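Local coordinates for protein predicted acetyltransferase (Clostridium acetobutylicum, PDB 3MGD) that binds acetyl-CoA and, as a GNAT-family protein, probably transfers its acetyl group to an acceptor substrate, at residues W54-N59 with T103-R108; A64-A69 with T88-E93; K84-N89 with C122-K127. One frame throughout, in Å; residues are numbered along the deposited sequence.

Contact 1 (W54-N59 with T103-R108); sequences WIAEEN and TGMLDR. With ACO (acetyl coenzyme *a), chain C.
Arg108 lays its aliphatic chain over the indole of Trp54 and adds an off-centre cation-pi contact. CD sits over the face, 4.0 Å from the centroid of the six-membered ring of Trp54, and makes a CH-pi contact. The chain is extended from CG to NE and crosses the indole at about a right angle, carrying NH1 toward the rim, 3.7 Å from CZ3 of Trp54. The guanidinium plane is inclined 34° to the ring, so the two groups are not stacked. A long, flexible arginine suits this partly exposed flank, because its methylenes cover the ring while its charge stays near the surface, where it also meets Tyr4; the indole NE1 is hydrogen-bonded to Glu112.

Deeper in, selenomethionine Met105 packs between helix and strand. Its chain bends at chi2 (-64°) and again at chi3, which brings SE to 3.8 Å from CB of Trp54 and lays the methyl CE against the strand backbone, 3.5 Å from O of Trp54. Ala56, with only a methyl, leaves room for that CE at 4.0 Å from its CB. At the helix start, Thr103 N and OG1 both donate to pyrophosphate oxygen O2A of acetyl-CoA, the bond from OG1 being 2.6 Å long. A helix packed on the sheet with its N-terminal end at the pyrophosphate is characteristic of the GNAT acetyl-CoA site.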
loop_
_atom_site.group_PDB
_atom_site.type_symbol
_atom_site.label_atom_id
_atom_site.label_comp_id
_atom_site.label_asym_id
_atom_site.label_seq_id
_atom_site.Cartn_x
_atom_site.Cartn_y
_atom_site.Cartn_z
ATOM N N TRP A 54 -13.868 10.648 7.377
ATOM C CA TRP A 54 -14.932 10.985 8.298
ATOM C C TRP A 54 -14.442 12.085 9.234
ATOM O O TRP A 54 -13.259 12.135 9.597
ATOM C CB TRP A 54 -15.350 9.758 9.110
ATOM C CG TRP A 54 -16.358 8.888 8.421
ATOM C CD1 TRP A 54 -16.110 7.818 7.601
ATOM C CD2 TRP A 54 -17.780 9.015 8.502
ATOM N NE1 TRP A 54 -17.305 7.271 7.168
ATOM C CE2 TRP A 54 -18.342 7.989 7.716
ATOM C CE3 TRP A 54 -18.636 9.894 9.179
ATOM C CZ2 TRP A 54 -19.719 7.834 7.569
ATOM C CZ3 TRP A 54 -20.001 9.737 9.036
ATOM C CH2 TRP A 54 -20.532 8.717 8.237
ATOM N N ILE A 55 -15.349 12.979 9.608
ATOM C CA ILE A 55 -15.008 14.013 10.580
ATOM C C ILE A 55 -16.023 14.057 11.718
ATOM O O ILE A 55 -17.202 13.779 11.528
ATOM C CB ILE A 55 -14.886 15.420 9.927
ATOM C CG1 ILE A 55 -16.253 15.986 9.579
ATOM C CG2 ILE A 55 -14.010 15.389 8.684
ATOM C CD1 ILE A 55 -16.171 17.345 8.929
ATOM N N ALA A 56 -15.542 14.382 12.908
ATOM C CA ALA A 56 -16.405 14.578 14.065
ATOM C C ALA A 56 -16.333 16.058 14.359
ATOM O O ALA A 56 -15.233 16.613 14.464
ATOM C CB ALA A 56 -15.898 13.783 15.247
ATOM N N GLU A 57 -17.491 16.701 14.447
ATOM C CA GLU A 57 -17.562 18.148 14.625
ATOM C C GLU A 57 -18.381 18.496 15.857
ATOM O O GLU A 57 -19.333 17.793 16.208
ATOM C CB GLU A 57 -18.255 18.807 13.437
ATOM C CG GLU A 57 -17.478 18.869 12.158
ATOM C CD GLU A 57 -18.275 19.558 11.073
ATOM O OE1 GLU A 57 -19.505 19.338 11.017
ATOM O OE2 GLU A 57 -17.674 20.324 10.285
ATOM N N GLU A 58 -18.008 19.594 16.499
ATOM C CA GLU A 58 -18.838 20.179 17.539
ATOM C C GLU A 58 -18.762 21.694 17.396
ATOM O O GLU A 58 -17.685 22.244 17.174
ATOM C CB GLU A 58 -18.362 19.720 18.916
ATOM C CG GLU A 58 -19.273 20.155 20.052
ATOM C CD GLU A 58 -19.060 19.339 21.310
ATOM O OE1 GLU A 58 -17.894 19.006 21.618
ATOM O OE2 GLU A 58 -20.061 19.033 21.989
ATOM N N ASN A 59 -19.900 22.374 17.509
ATOM C CA ASN A 59 -19.933 23.817 17.285
ATOM C C ASN A 59 -19.224 24.146 15.975
ATOM O O ASN A 59 -18.535 25.158 15.853
ATOM C CB ASN A 59 -19.285 24.571 18.451
ATOM C CG ASN A 59 -20.052 24.411 19.754
ATOM O OD1 ASN A 59 -21.271 24.229 19.755
ATOM N ND2 ASN A 59 -19.339 24.482 20.872
ATOM N N THR A 103 -11.557 4.985 18.255
ATOM C CA THR A 103 -12.073 3.605 18.186
ATOM C C THR A 103 -13.415 3.517 17.446
ATOM O O THR A 103 -13.627 2.623 16.611
ATOM C CB THR A 103 -12.184 2.967 19.601
ATOM O OG1 THR A 103 -10.877 2.872 20.182
ATOM C CG2 THR A 103 -12.797 1.573 19.530
ATOM N N GLY A 104 -14.315 4.455 17.734
ATOM C CA GLY A 104 -15.584 4.527 17.028
ATOM C C GLY A 104 -15.397 4.910 15.561
ATOM O O GLY A 104 -16.150 4.467 14.700
HETATM N N MSE A 105 -14.403 5.747 15.272
HETATM C CA MSE A 105 -14.069 6.061 13.877
HETATM C C MSE A 105 -13.640 4.801 13.129
HETATM O O MSE A 105 -14.025 4.597 11.976
HETATM C CB MSE A 105 -12.942 7.094 13.796
HETATM C CG MSE A 105 -13.341 8.512 14.130
HETATM SE SE MSE A 105 -14.632 9.204 12.843
HETATM C CE MSE A 105 -14.105 11.090 12.844
ATOM N N LEU A 106 -12.821 3.968 13.770
ATOM C CA LEU A 106 -12.403 2.706 13.152
ATOM C C LEU A 106 -13.626 1.881 12.738
ATOM O O LEU A 106 -13.623 1.272 11.676
ATOM C CB LEU A 106 -11.491 1.895 14.085
ATOM C CG LEU A 106 -10.077 2.449 14.311
ATOM C CD1 LEU A 106 -9.381 1.782 15.490
ATOM C CD2 LEU A 106 -9.255 2.293 13.044
ATOM N N ASP A 107 -14.673 1.864 13.570
ATOM C CA ASP A 107 -15.899 1.140 13.204
ATOM C C ASP A 107 -16.481 1.695 11.907
ATOM O O ASP A 107 -16.911 0.930 11.036
ATOM C CB ASP A 107 -16.974 1.201 14.299
ATOM C CG ASP A 107 -16.586 0.443 15.564
ATOM O OD1 ASP A 107 -15.800 -0.525 15.491
ATOM O OD2 ASP A 107 -17.097 0.806 16.644
ATOM N N ARG A 108 -16.515 3.023 11.781
ATOM C CA ARG A 108 -17.068 3.641 10.580
ATOM C C ARG A 108 -16.218 3.326 9.353
ATOM O O ARG A 108 -16.750 3.137 8.263
ATOM C CB ARG A 108 -17.199 5.159 10.736
ATOM C CG ARG A 108 -18.146 5.589 11.836
ATOM C CD ARG A 108 -18.296 7.106 11.834
ATOM N NE ARG A 108 -19.209 7.578 12.880
ATOM C CZ ARG A 108 -20.530 7.695 12.736
ATOM N NH1 ARG A 108 -21.126 7.370 11.588
ATOM N NH2 ARG A 108 -21.266 8.136 13.746
HETATM N N1A ACO C . -13.284 2.194 28.118
HETATM C C2A ACO C . -11.991 2.227 28.649
HETATM N N3A ACO C . -10.952 2.887 27.950
HETATM C C4A ACO C . -11.241 3.525 26.677
HETATM C C5A ACO C . -12.565 3.493 26.132
HETATM C C6A ACO C . -13.582 2.843 26.819
HETATM N N6A ACO C . -14.920 2.813 26.263
HETATM N N7A ACO C . -12.560 4.200 24.880
HETATM C C8A ACO C . -11.269 4.657 24.659
HETATM N N9A ACO C . -10.431 4.222 25.765
HETATM C C1B ACO C . -9.044 4.619 25.934
HETATM C C2B ACO C . -8.277 3.453 25.288
HETATM O O2B ACO C . -8.417 2.144 25.734
HETATM C C3B ACO C . -6.897 4.049 25.121
HETATM O O3B ACO C . -5.989 3.968 26.196
HETATM P P3B ACO C . -4.929 2.788 26.354
HETATM O O7A ACO C . -4.508 2.730 27.863
HETATM O O8A ACO C . -3.690 3.077 25.479
HETATM O O9A ACO C . -5.539 1.466 25.939
HETATM C C4B ACO C . -7.274 5.487 24.622
HETATM O O4B ACO C . -8.461 5.829 25.426
HETATM C C5B ACO C . -7.304 5.895 23.163
HETATM O O5B ACO C . -8.408 5.345 22.489
HETATM P P1A ACO C . -9.422 6.272 21.709
HETATM O O1A ACO C . -10.170 7.236 22.644
HETATM O O2A ACO C . -10.361 5.362 20.922
HETATM O O3A ACO C . -8.523 7.081 20.697
HETATM P P2A ACO C . -8.420 8.670 20.650
HETATM O O4A ACO C . -7.756 9.274 21.933
HETATM O O5A ACO C . -9.750 9.289 20.319
HETATM O O6A ACO C . -7.522 9.001 19.399
HETATM C CBP ACO C . -5.370 9.016 18.270
HETATM C CCP ACO C . -6.339 8.283 19.188
HETATM C CDP ACO C . -4.218 8.104 17.883
HETATM C CEP ACO C . -6.139 9.462 17.070
HETATM C CAP ACO C . -4.799 10.248 19.047
HETATM O OAP ACO C . -4.057 9.871 20.158
HETATM C C9P ACO C . -4.101 11.274 18.188
HETATM O O9P ACO C . -4.714 12.089 17.497
HETATM N N8P ACO C . -2.654 11.268 18.226
HETATM C C7P ACO C . -1.883 12.174 17.377
HETATM C C6P ACO C . -2.048 11.861 15.935
HETATM C C5P ACO C . -1.855 10.384 15.669
HETATM O O5P ACO C . -0.914 9.774 16.178
HETATM N N4P ACO C . -2.825 9.730 14.858
HETATM C C3P ACO C . -2.611 8.400 14.343
HETATM C C2P ACO C . -1.703 8.279 13.146
HETATM S S1P ACO C . -1.606 6.641 12.466
HETATM C C ACO C . -2.884 6.325 11.422
HETATM O O ACO C . -3.717 7.193 11.204
HETATM C CH3 ACO C . -3.068 4.960 10.886
#

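Contact 2 (A64-A69 with T88-E93); sequences ATAAIA and TNMYTE. With ACO (acetyl coenzyme *a), chain C.
Met90, a selenomethionine, faces Ala66 on the neighbouring antiparallel strand, and its side chain runs between that strand and the cofactor. CB lies 3.5 Å from the acetyl oxygen O of acetyl-CoA. CG, placed beside the backbone N by chi1 of -64°, reaches Ala66 and packs 3.8 Å from its CB. The chain then runs on extended to SE and bends at its last torsion, turning CE back toward the CB of Ala66. A slim, unbranched side chain suits this strip between methyl group and thioester, and the alanine opposite gives it room.

The backbone ladder is interrupted here. Thr65 pairs with Tyr91, and Ala67 with Thr88, each as a hydrogen-bonded pair, but the register slips by one residue between them: a beta bulge at Asn89 and Met90. Asn89 has a positive phi, and the extra residue of the bulge leaves its carbonyl without a backbone N-H partner on strand 61-72. Thr65 meets that carbonyl instead: OG1, set between the backbone N and the carbonyl carbon, donates to O of Asn89 at 2.8 Å, with the hydroxyl tilted 33° from the carbonyl plane. A threonine thus does two jobs, forming strand and giving the bulge carbonyl a side-chain donor.

At the bulge and just past it, the strand turns its polar backbone to the cofactor. Met90 O accepts from N4P of acetyl-CoA at 2.6 Å, and Thr92 N donates to its O9P at 2.9 Å, almost straight at 171°. A bulged strand that pairs with the pantetheine arm as another strand would is a hallmark of the GNAT fold.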
loop_
_atom_site.group_PDB
_atom_site.type_symbol
_atom_site.label_atom_id
_atom_site.label_comp_id
_atom_site.label_asym_id
_atom_site.label_seq_id
_atom_site.Cartn_x
_atom_site.Cartn_y
_atom_site.Cartn_z
ATOM N N ALA A 64 -12.265 15.541 15.475
ATOM C CA ALA A 64 -11.491 14.372 15.060
ATOM C C ALA A 64 -11.653 14.101 13.564
ATOM O O ALA A 64 -12.635 14.506 12.943
ATOM C CB ALA A 64 -11.885 13.147 15.874
ATOM N N THR A 65 -10.662 13.440 12.987
ATOM C CA THR A 65 -10.771 12.955 11.621
ATOM C C THR A 65 -10.321 11.498 11.593
ATOM O O THR A 65 -9.663 11.026 12.521
ATOM C CB THR A 65 -9.849 13.730 10.667
ATOM O OG1 THR A 65 -8.481 13.554 11.067
ATOM C CG2 THR A 65 -10.189 15.222 10.661
ATOM N N ALA A 66 -10.667 10.797 10.513
ATOM C CA ALA A 66 -10.220 9.418 10.295
ATOM C C ALA A 66 -10.520 9.086 8.845
ATOM O O ALA A 66 -11.632 9.331 8.379
ATOM C CB ALA A 66 -10.973 8.472 11.204
ATOM N N ALA A 67 -9.546 8.557 8.116
ATOM C CA ALA A 67 -9.799 8.259 6.693
ATOM C C ALA A 67 -9.453 6.832 6.310
ATOM O O ALA A 67 -8.683 6.149 6.995
ATOM C CB ALA A 67 -9.058 9.234 5.779
ATOM N N ILE A 68 -10.026 6.391 5.196
ATOM C CA ILE A 68 -9.656 5.107 4.630
ATOM C C ILE A 68 -9.472 5.341 3.144
ATOM O O ILE A 68 -10.303 6.005 2.513
ATOM C CB ILE A 68 -10.705 3.999 4.935
ATOM C CG1 ILE A 68 -10.223 2.632 4.441
ATOM C CG2 ILE A 68 -12.102 4.368 4.382
ATOM C CD1 ILE A 68 -10.960 1.463 5.067
ATOM N N ALA A 69 -8.347 4.858 2.621
ATOM C CA ALA A 69 -8.036 4.904 1.189
ATOM C C ALA A 69 -8.132 3.499 0.625
ATOM O O ALA A 69 -7.735 2.532 1.279
ATOM C CB ALA A 69 -6.621 5.441 0.972
ATOM N N THR A 88 -5.806 5.962 7.575
ATOM C CA THR A 88 -4.872 7.077 7.623
ATOM C C THR A 88 -5.578 8.323 8.138
ATOM O O THR A 88 -6.787 8.299 8.374
ATOM C CB THR A 88 -4.288 7.319 6.191
ATOM O OG1 THR A 88 -3.170 8.209 6.254
ATOM C CG2 THR A 88 -5.355 7.868 5.226
ATOM N N ASN A 89 -4.819 9.411 8.308
ATOM C CA ASN A 89 -5.387 10.693 8.671
ATOM C C ASN A 89 -6.231 10.621 9.927
ATOM O O ASN A 89 -7.265 11.269 10.014
ATOM C CB ASN A 89 -6.218 11.275 7.522
ATOM C CG ASN A 89 -5.379 11.607 6.310
ATOM O OD1 ASN A 89 -4.156 11.533 6.354
ATOM N ND2 ASN A 89 -6.038 11.950 5.206
HETATM N N MSE A 90 -5.815 9.815 10.896
HETATM C CA MSE A 90 -6.547 9.785 12.145
HETATM C C MSE A 90 -5.974 10.779 13.149
HETATM O O MSE A 90 -4.779 10.805 13.436
HETATM C CB MSE A 90 -6.610 8.374 12.715
HETATM C CG MSE A 90 -7.406 7.438 11.779
HETATM SE SE MSE A 90 -7.773 5.764 12.650
HETATM C CE MSE A 90 -8.959 6.405 14.065
ATOM N N TYR A 91 -6.858 11.599 13.684
ATOM C CA TYR A 91 -6.452 12.631 14.627
ATOM C C TYR A 91 -7.638 12.904 15.529
ATOM O O TYR A 91 -8.773 12.999 15.065
ATOM C CB TYR A 91 -6.014 13.907 13.893
ATOM C CG TYR A 91 -5.545 14.982 14.861
ATOM C CD1 TYR A 91 -4.249 14.978 15.355
ATOM C CD2 TYR A 91 -6.408 15.970 15.297
ATOM C CE1 TYR A 91 -3.815 15.960 16.267
ATOM C CE2 TYR A 91 -5.993 16.942 16.204
ATOM C CZ TYR A 91 -4.702 16.937 16.683
ATOM O OH TYR A 91 -4.312 17.922 17.588
ATOM N N THR A 92 -7.380 12.950 16.829
ATOM C CA THR A 92 -8.375 13.411 17.777
ATOM C C THR A 92 -7.771 14.585 18.570
ATOM O O THR A 92 -6.625 14.504 19.026
ATOM C CB THR A 92 -8.786 12.307 18.779
ATOM O OG1 THR A 92 -9.409 11.219 18.088
ATOM C CG2 THR A 92 -9.774 12.888 19.828
ATOM N N GLU A 93 -8.541 15.663 18.720
ATOM C CA GLU A 93 -8.141 16.815 19.528
ATOM C C GLU A 93 -7.660 16.317 20.885
ATOM O O GLU A 93 -8.330 15.488 21.503
ATOM C CB GLU A 93 -9.346 17.752 19.709
ATOM C CG GLU A 93 -9.054 19.019 20.495
ATOM C CD GLU A 93 -8.125 19.965 19.753
ATOM O OE1 GLU A 93 -8.386 20.248 18.565
ATOM O OE2 GLU A 93 -7.140 20.428 20.361
HETATM N N1A ACO C . -13.284 2.194 28.118
HETATM C C2A ACO C . -11.991 2.227 28.649
HETATM N N3A ACO C . -10.952 2.887 27.950
HETATM C C4A ACO C . -11.241 3.525 26.677
HETATM C C5A ACO C . -12.565 3.493 26.132
HETATM C C6A ACO C . -13.582 2.843 26.819
HETATM N N6A ACO C . -14.920 2.813 26.263
HETATM N N7A ACO C . -12.560 4.200 24.880
HETATM C C8A ACO C . -11.269 4.657 24.659
HETATM N N9A ACO C . -10.431 4.222 25.765
HETATM C C1B ACO C . -9.044 4.619 25.934
HETATM C C2B ACO C . -8.277 3.453 25.288
HETATM O O2B ACO C . -8.417 2.144 25.734
HETATM C C3B ACO C . -6.897 4.049 25.121
HETATM O O3B ACO C . -5.989 3.968 26.196
HETATM P P3B ACO C . -4.929 2.788 26.354
HETATM O O7A ACO C . -4.508 2.730 27.863
HETATM O O8A ACO C . -3.690 3.077 25.479
HETATM O O9A ACO C . -5.539 1.466 25.939
HETATM C C4B ACO C . -7.274 5.487 24.622
HETATM O O4B ACO C . -8.461 5.829 25.426
HETATM C C5B ACO C . -7.304 5.895 23.163
HETATM O O5B ACO C . -8.408 5.345 22.489
HETATM P P1A ACO C . -9.422 6.272 21.709
HETATM O O1A ACO C . -10.170 7.236 22.644
HETATM O O2A ACO C . -10.361 5.362 20.922
HETATM O O3A ACO C . -8.523 7.081 20.697
HETATM P P2A ACO C . -8.420 8.670 20.650
HETATM O O4A ACO C . -7.756 9.274 21.933
HETATM O O5A ACO C . -9.750 9.289 20.319
HETATM O O6A ACO C . -7.522 9.001 19.399
HETATM C CBP ACO C . -5.370 9.016 18.270
HETATM C CCP ACO C . -6.339 8.283 19.188
HETATM C CDP ACO C . -4.218 8.104 17.883
HETATM C CEP ACO C . -6.139 9.462 17.070
HETATM C CAP ACO C . -4.799 10.248 19.047
HETATM O OAP ACO C . -4.057 9.871 20.158
HETATM C C9P ACO C . -4.101 11.274 18.188
HETATM O O9P ACO C . -4.714 12.089 17.497
HETATM N N8P ACO C . -2.654 11.268 18.226
HETATM C C7P ACO C . -1.883 12.174 17.377
HETATM C C6P ACO C . -2.048 11.861 15.935
HETATM C C5P ACO C . -1.855 10.384 15.669
HETATM O O5P ACO C . -0.914 9.774 16.178
HETATM N N4P ACO C . -2.825 9.730 14.858
HETATM C C3P ACO C . -2.611 8.400 14.343
HETATM C C2P ACO C . -1.703 8.279 13.146
HETATM S S1P ACO C . -1.606 6.641 12.466
HETATM C C ACO C . -2.884 6.325 11.422
HETATM O O ACO C . -3.717 7.193 11.204
HETATM C CH3 ACO C . -3.068 4.960 10.886
HETATM O O HOH W 1 -9.957 10.012 15.324
#

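Contact 3 (K84-N89 with C122-K127); sequences KGYITN and CLVASK. With ACO (acetyl coenzyme *a), chain C.
Lys84 begins the strand by passing the aliphatic part of its extended chain beside Cys122, CD to SG 4.2 Å; its charged end makes a cation-pi contact with Phe73. Gly85 follows, and its carbonyl accepts from N of Cys122 at 2.9 Å. Lacking a side chain, the glycine leaves its backbone close to Ile68 of the next strand.

Tyr86 is the central residue. With CG anti to the backbone N (chi1 175°), its ring runs out beside the parallel strand. SG of Cys122 meets it at the edge, in the ring plane, 3.9 Å from CD1 of Tyr86, a sulfur-aromatic contact. Farther out, the hydroxyl OH of Tyr86 touches CG2 of Val124 at 3.8 Å. A small thiol fits beside a broad ring, and the beta-branched valine suits an extended strand end.

Ile87 turns to the other face of the sheet, and CB packs against CB of Leu123. Its N donates to O of Cys122 at an angle of 166°, but past this point the strands splay. A water bridges them: it donates to O of Ile87 at 2.8 Å and accepts from N of Val124. The acetyl group lies beside the strand at Ile87, with the methyl CH3 of acetyl-CoA 3.8 Å from CB of Leu123, and Ser126, after the strand, donates OG to O5P of the cofactor.

Strands 83-92 and 120-124 are the flanks of a beta-alpha-beta crossover through helix 101-115. Strand 61-72 lies on the far side of 83-92, helix 129-136 packs on Leu123, and a strand of the second subunit extends the sheet antiparallel beyond 122-124.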
loop_
_atom_site.group_PDB
_atom_site.type_symbol
_atom_site.label_atom_id
_atom_site.label_comp_id
_atom_site.label_asym_id
_atom_site.label_seq_id
_atom_site.Cartn_x
_atom_site.Cartn_y
_atom_site.Cartn_z
ATOM N N LYS A 84 -7.350 -3.467 -0.780
ATOM C CA LYS A 84 -7.246 -3.281 0.657
ATOM C C LYS A 84 -7.704 -1.883 1.016
ATOM O O LYS A 84 -7.631 -0.972 0.194
ATOM C CB LYS A 84 -5.797 -3.468 1.131
ATOM C CG LYS A 84 -5.329 -4.942 1.162
ATOM C CD LYS A 84 -3.926 -5.063 1.758
ATOM C CE LYS A 84 -3.524 -6.516 1.991
ATOM N NZ LYS A 84 -2.145 -6.605 2.545
ATOM N N GLY A 85 -8.167 -1.719 2.249
ATOM C CA GLY A 85 -8.471 -0.393 2.755
ATOM C C GLY A 85 -7.248 0.028 3.544
ATOM O O GLY A 85 -6.722 -0.746 4.335
ATOM N N TYR A 86 -6.785 1.248 3.316
ATOM C CA TYR A 86 -5.599 1.759 3.991
ATOM C C TYR A 86 -6.059 2.882 4.915
ATOM O O TYR A 86 -6.542 3.916 4.455
ATOM C CB TYR A 86 -4.598 2.306 2.962
ATOM C CG TYR A 86 -3.383 2.968 3.582
ATOM C CD1 TYR A 86 -2.359 2.210 4.134
ATOM C CD2 TYR A 86 -3.264 4.354 3.613
ATOM C CE1 TYR A 86 -1.243 2.817 4.708
ATOM C CE2 TYR A 86 -2.155 4.971 4.183
ATOM C CZ TYR A 86 -1.153 4.198 4.721
ATOM O OH TYR A 86 -0.060 4.815 5.287
ATOM N N ILE A 87 -5.926 2.673 6.217
ATOM C CA ILE A 87 -6.423 3.654 7.174
ATOM C C ILE A 87 -5.367 4.709 7.477
ATOM O O ILE A 87 -4.180 4.401 7.607
ATOM C CB ILE A 87 -6.956 2.952 8.449
ATOM C CG1 ILE A 87 -8.274 2.228 8.082
ATOM C CG2 ILE A 87 -7.086 3.941 9.613
ATOM C CD1 ILE A 87 -9.016 1.620 9.248
ATOM N N THR A 88 -5.806 5.962 7.575
ATOM C CA THR A 88 -4.872 7.077 7.623
ATOM C C THR A 88 -5.578 8.323 8.138
ATOM O O THR A 88 -6.787 8.299 8.374
ATOM C CB THR A 88 -4.288 7.319 6.191
ATOM O OG1 THR A 88 -3.170 8.209 6.254
ATOM C CG2 THR A 88 -5.355 7.868 5.226
ATOM N N ASN A 89 -4.819 9.411 8.308
ATOM C CA ASN A 89 -5.387 10.693 8.671
ATOM C C ASN A 89 -6.231 10.621 9.927
ATOM O O ASN A 89 -7.265 11.269 10.014
ATOM C CB ASN A 89 -6.218 11.275 7.522
ATOM C CG ASN A 89 -5.379 11.607 6.310
ATOM O OD1 ASN A 89 -4.156 11.533 6.354
ATOM N ND2 ASN A 89 -6.038 11.950 5.206
ATOM N N CYS A 122 -5.233 -2.195 6.288
ATOM C CA CYS A 122 -3.876 -2.063 6.780
ATOM C C CYS A 122 -3.641 -0.617 7.129
ATOM O O CYS A 122 -4.435 0.243 6.763
ATOM C CB CYS A 122 -2.875 -2.557 5.729
ATOM S SG CYS A 122 -2.958 -1.692 4.145
ATOM N N LEU A 123 -2.570 -0.355 7.865
ATOM C CA LEU A 123 -2.226 1.011 8.253
ATOM C C LEU A 123 -0.797 1.040 8.752
ATOM O O LEU A 123 -0.200 -0.012 9.007
ATOM C CB LEU A 123 -3.171 1.517 9.349
ATOM C CG LEU A 123 -3.298 0.704 10.644
ATOM C CD1 LEU A 123 -2.066 0.816 11.536
ATOM C CD2 LEU A 123 -4.530 1.134 11.413
ATOM N N VAL A 124 -0.251 2.245 8.888
ATOM C CA VAL A 124 1.027 2.442 9.551
ATOM C C VAL A 124 0.781 3.098 10.911
ATOM O O VAL A 124 0.242 4.202 11.001
ATOM C CB VAL A 124 1.969 3.333 8.717
ATOM C CG1 VAL A 124 3.247 3.626 9.493
ATOM C CG2 VAL A 124 2.280 2.673 7.352
ATOM N N ALA A 125 1.179 2.412 11.971
ATOM C CA ALA A 125 0.831 2.842 13.314
ATOM C C ALA A 125 1.807 3.888 13.843
ATOM O O ALA A 125 3.019 3.701 13.797
ATOM C CB ALA A 125 0.785 1.640 14.245
ATOM N N SER A 126 1.265 4.996 14.330
ATOM C CA SER A 126 2.052 5.996 15.033
ATOM C C SER A 126 2.211 5.552 16.484
ATOM O O SER A 126 1.623 4.545 16.892
ATOM C CB SER A 126 1.325 7.329 14.994
ATOM O OG SER A 126 0.117 7.220 15.706
ATOM N N LYS A 127 2.983 6.305 17.268
ATOM C CA LYS A 127 3.204 5.968 18.680
ATOM C C LYS A 127 1.911 5.932 19.488
ATOM O O LYS A 127 1.701 5.035 20.311
ATOM C CB LYS A 127 4.178 6.953 19.338
ATOM C CG LYS A 127 5.643 6.656 19.074
ATOM C CD LYS A 127 6.551 7.601 19.855
ATOM C CE LYS A 127 6.282 7.522 21.353
ATOM N NZ LYS A 127 7.242 8.350 22.144
HETATM N N1A ACO C . -13.284 2.194 28.118
HETATM C C2A ACO C . -11.991 2.227 28.649
HETATM N N3A ACO C . -10.952 2.887 27.950
HETATM C C4A ACO C . -11.241 3.525 26.677
HETATM C C5A ACO C . -12.565 3.493 26.132
HETATM C C6A ACO C . -13.582 2.843 26.819
HETATM N N6A ACO C . -14.920 2.813 26.263
HETATM N N7A ACO C . -12.560 4.200 24.880
HETATM C C8A ACO C . -11.269 4.657 24.659
HETATM N N9A ACO C . -10.431 4.222 25.765
HETATM C C1B ACO C . -9.044 4.619 25.934
HETATM C C2B ACO C . -8.277 3.453 25.288
HETATM O O2B ACO C . -8.417 2.144 25.734
HETATM C C3B ACO C . -6.897 4.049 25.121
HETATM O O3B ACO C . -5.989 3.968 26.196
HETATM P P3B ACO C . -4.929 2.788 26.354
HETATM O O7A ACO C . -4.508 2.730 27.863
HETATM O O8A ACO C . -3.690 3.077 25.479
HETATM O O9A ACO C . -5.539 1.466 25.939
HETATM C C4B ACO C . -7.274 5.487 24.622
HETATM O O4B ACO C . -8.461 5.829 25.426
HETATM C C5B ACO C . -7.304 5.895 23.163
HETATM O O5B ACO C . -8.408 5.345 22.489
HETATM P P1A ACO C . -9.422 6.272 21.709
HETATM O O1A ACO C . -10.170 7.236 22.644
HETATM O O2A ACO C . -10.361 5.362 20.922
HETATM O O3A ACO C . -8.523 7.081 20.697
HETATM P P2A ACO C . -8.420 8.670 20.650
HETATM O O4A ACO C . -7.756 9.274 21.933
HETATM O O5A ACO C . -9.750 9.289 20.319
HETATM O O6A ACO C . -7.522 9.001 19.399
HETATM C CBP ACO C . -5.370 9.016 18.270
HETATM C CCP ACO C . -6.339 8.283 19.188
HETATM C CDP ACO C . -4.218 8.104 17.883
HETATM C CEP ACO C . -6.139 9.462 17.070
HETATM C CAP ACO C . -4.799 10.248 19.047
HETATM O OAP ACO C . -4.057 9.871 20.158
HETATM C C9P ACO C . -4.101 11.274 18.188
HETATM O O9P ACO C . -4.714 12.089 17.497
HETATM N N8P ACO C . -2.654 11.268 18.226
HETATM C C7P ACO C . -1.883 12.174 17.377
HETATM C C6P ACO C . -2.048 11.861 15.935
HETATM C C5P ACO C . -1.855 10.384 15.669
HETATM O O5P ACO C . -0.914 9.774 16.178
HETATM N N4P ACO C . -2.825 9.730 14.858
HETATM C C3P ACO C . -2.611 8.400 14.343
HETATM C C2P ACO C . -1.703 8.279 13.146
HETATM S S1P ACO C . -1.606 6.641 12.466
HETATM C C ACO C . -2.884 6.325 11.422
HETATM O O ACO C . -3.717 7.193 11.204
HETATM C CH3 ACO C . -3.068 4.960 10.886
HETATM O O HOH W 2 -1.387 4.532 7.990
#

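The three contacts step across one mixed sheet, in the order 51-58, 61-72, 83-92, 120-124. Contact 1 lays helix 101-115 on strand 51-58, contact 2 joins 61-72 to 83-92, and contact 3 joins 83-92 to 120-124. Centres lie about 8 Å apart for contacts 1 and 2, about 9 Å for 2 and 3, and about 16 Å for 1 and 3. Along the chain, contact 2 falls between the two segments of contact 1, whereas those of contacts 1 and 3 alternate. Contacts 2 and 3 share Thr88 and Asn89, and Leu106 packs on Ile87. All three touch acetyl-CoA, from pyrophosphate to acetyl group, so sheet and helix together shape the cofactor site.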